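Glycerophosphodiester phosphodiesterase (Thermotoga maritima, PDB 1O1Z) belongs to the glycerophosphodiester phosphodiesterase family, whose members fold as a TIM barrel, a ring of parallel strands surrounded by helices. Local coordinates at residues S193-K196 and V200-V203. Sequence-based numbering, arbitrary orientation.
Sequences SFRK and VIFV
With CG1 of I201 anti to its carbonyl carbon (chi1 -53°) and CG of R195 anti to the backbone N (chi1 -158°), the two side chains meet between helix 185-196 and strand 200-204. These elements are the helix and second strand of a beta-alpha-beta unit of the TIM barrel, whose first strand is 174-178, and I201 faces outward from its strand toward the last turn of the helix. The backbones come closest at R195 and V200, whose CA atoms are 6.2 Å apart. The arginine chain is extended as far as NE and crosses the isoleucine at an angle. CD makes the closest approach, 3.9 Å from I201 CG1, while R195 CG lies 4.3 Å from the same carbon. The far end of the isoleucine bends away from this crossing and toward F194, where I201 CD1 sits 4.4 Å from F194 CB. It therefore meets the root of the phenylalanine rather than its ring. That ring leads away from the strand and packs against F163, V164 and V167 of helix 160-170, while L175 of the adjoining strand touches both F194 and I201, so that all three side chains pack together between helix and barrel wall. The arginine gives this packing a polar border. Beyond CD, which rests against I201 CG1, its guanidinium group turns to the loop ahead of strand 221-224, where NH1 donates to the backbone oxygen of R217; such bonding would restrict the group's rotation. One carboxylate oxygen ties the two segments together, since D220 OD1 forms a salt bridge with R195 NE and also accepts a hydrogen bond from the backbone N of I201.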
ATOM      1  N   SER A 193       6.304 -20.066   7.213  1.00 10.53           N
ATOM      2  CA  SER A 193       6.596 -20.048   8.653  1.00 12.19           C
ATOM      3  C   SER A 193       6.017 -18.795   9.287  1.00 13.60           C
ATOM      4  O   SER A 193       5.443 -18.864  10.382  1.00 14.48           O
ATOM      5  CB  SER A 193       8.114 -20.146   8.942  0.65 13.09           C
ATOM      6  OG  SER A 193       8.808 -18.910   8.756  0.65 14.38           O
ATOM      7  N   PHE A 194       6.140 -17.673   8.585  1.00 12.82           N
ATOM      8  CA  PHE A 194       5.599 -16.399   9.070  1.00 13.13           C
ATOM      9  C   PHE A 194       4.047 -16.497   9.175  1.00  9.82           C
ATOM     10  O   PHE A 194       3.430 -16.061  10.146  1.00 12.76           O
ATOM     11  CB  PHE A 194       5.979 -15.262   8.106  1.00 12.76           C
ATOM     12  CG  PHE A 194       7.466 -14.868   8.094  1.00 14.58           C
ATOM     13  CD1 PHE A 194       8.267 -15.040   9.202  1.00 15.91           C
ATOM     14  CD2 PHE A 194       8.013 -14.288   6.956  1.00 19.32           C
ATOM     15  CE1 PHE A 194       9.626 -14.649   9.188  1.00 14.41           C
ATOM     16  CE2 PHE A 194       9.349 -13.877   6.926  1.00 16.18           C
ATOM     17  CZ  PHE A 194      10.156 -14.064   8.049  1.00 18.31           C
ATOM     18  N   ARG A 195       3.425 -17.057   8.150  1.00 10.02           N
ATOM     19  CA  ARG A 195       1.972 -17.143   8.093  1.00 10.05           C
ATOM     20  C   ARG A 195       1.430 -18.040   9.207  1.00 12.88           C
ATOM     21  O   ARG A 195       0.377 -17.749   9.784  1.00 13.29           O
ATOM     22  CB  ARG A 195       1.561 -17.676   6.736  1.00 11.86           C
ATOM     23  CG  ARG A 195       0.201 -17.372   6.337  1.00 18.17           C
ATOM     24  CD  ARG A 195       0.067 -17.428   4.831  1.00 18.23           C
ATOM     25  NE  ARG A 195      -1.302 -17.233   4.467  1.00 20.06           N
ATOM     26  CZ  ARG A 195      -1.999 -18.070   3.719  1.00 20.16           C
ATOM     27  NH1 ARG A 195      -1.469 -19.208   3.262  1.00 17.38           N
ATOM     28  NH2 ARG A 195      -3.248 -17.758   3.408  1.00 22.69           N
ATOM     29  N   LYS A 196       2.168 -19.099   9.521  1.00 13.32           N
ATOM     30  CA  LYS A 196       1.789 -20.027  10.590  1.00 17.78           C
ATOM     31  C   LYS A 196       1.736 -19.310  11.945  1.00 19.98           C
ATOM     32  O   LYS A 196       0.929 -19.666  12.813  1.00 21.84           O
ATOM     33  CB  LYS A 196       2.772 -21.211  10.631  1.00 19.61           C
ATOM     34  CG  LYS A 196       2.415 -22.305  11.619  1.00 30.35           C
ATOM     35  CD  LYS A 196       3.365 -23.500  11.491  1.00 36.34           C
ATOM     36  N   VAL A 200       0.225 -11.718   8.139  1.00 10.74           N
ATOM     37  CA  VAL A 200      -0.581 -11.640   6.927  1.00  9.54           C
ATOM     38  C   VAL A 200       0.336 -11.366   5.746  1.00 12.47           C
ATOM     39  O   VAL A 200       1.164 -10.481   5.820  1.00 13.88           O
ATOM     40  CB  VAL A 200      -1.664 -10.516   7.053  1.00 13.41           C
ATOM     41  CG1 VAL A 200      -2.405 -10.273   5.778  1.00 18.21           C
ATOM     42  CG2 VAL A 200      -2.647 -10.892   8.164  1.00 18.51           C
ATOM     43  N   ILE A 201       0.229 -12.163   4.689  1.00 10.12           N
ATOM     44  CA  ILE A 201       1.105 -12.015   3.536  1.00  9.80           C
ATOM     45  C   ILE A 201       0.350 -11.383   2.375  1.00 10.11           C
ATOM     46  O   ILE A 201      -0.633 -11.943   1.911  1.00  9.74           O
ATOM     47  CB  ILE A 201       1.624 -13.417   3.088  1.00 11.55           C
ATOM     48  CG1 ILE A 201       2.266 -14.200   4.264  1.00 16.19           C
ATOM     49  CG2 ILE A 201       2.539 -13.257   1.883  1.00 14.94           C
ATOM     50  CD1 ILE A 201       3.432 -13.527   4.926  1.00 19.83           C
ATOM     51  N   PHE A 202       0.812 -10.223   1.919  1.00  9.06           N
ATOM     52  CA  PHE A 202       0.284  -9.553   0.735  1.00 10.03           C
ATOM     53  C   PHE A 202       1.345  -9.648  -0.350  1.00 11.45           C
ATOM     54  O   PHE A 202       2.556  -9.579  -0.077  1.00 11.76           O
ATOM     55  CB  PHE A 202       0.012  -8.062   0.977  1.00 11.59           C
ATOM     56  CG  PHE A 202      -1.233  -7.767   1.751  1.00 11.87           C
ATOM     57  CD1 PHE A 202      -1.216  -7.751   3.125  1.00 18.32           C
ATOM     58  CD2 PHE A 202      -2.431  -7.444   1.082  1.00 14.08           C
ATOM     59  CE1 PHE A 202      -2.367  -7.479   3.854  1.00 19.13           C
ATOM     60  CE2 PHE A 202      -3.583  -7.181   1.823  1.00 17.35           C
ATOM     61  CZ  PHE A 202      -3.531  -7.184   3.208  1.00 16.56           C
ATOM     62  N   VAL A 203       0.901  -9.820  -1.586  1.00  8.88           N
ATOM     63  CA  VAL A 203       1.801  -9.742  -2.732  1.00  9.99           C
ATOM     64  C   VAL A 203       1.491  -8.551  -3.611  1.00  9.27           C
ATOM     65  O   VAL A 203       0.360  -8.151  -3.715  1.00 10.76           O
ATOM     66  CB  VAL A 203       1.834 -11.045  -3.545  0.65 12.08           C
ATOM     67  CG1 VAL A 203       2.321 -12.165  -2.671  0.65 14.34           C
ATOM     68  CG2 VAL A 203       0.497 -11.368  -4.155  0.65 11.30           C
TER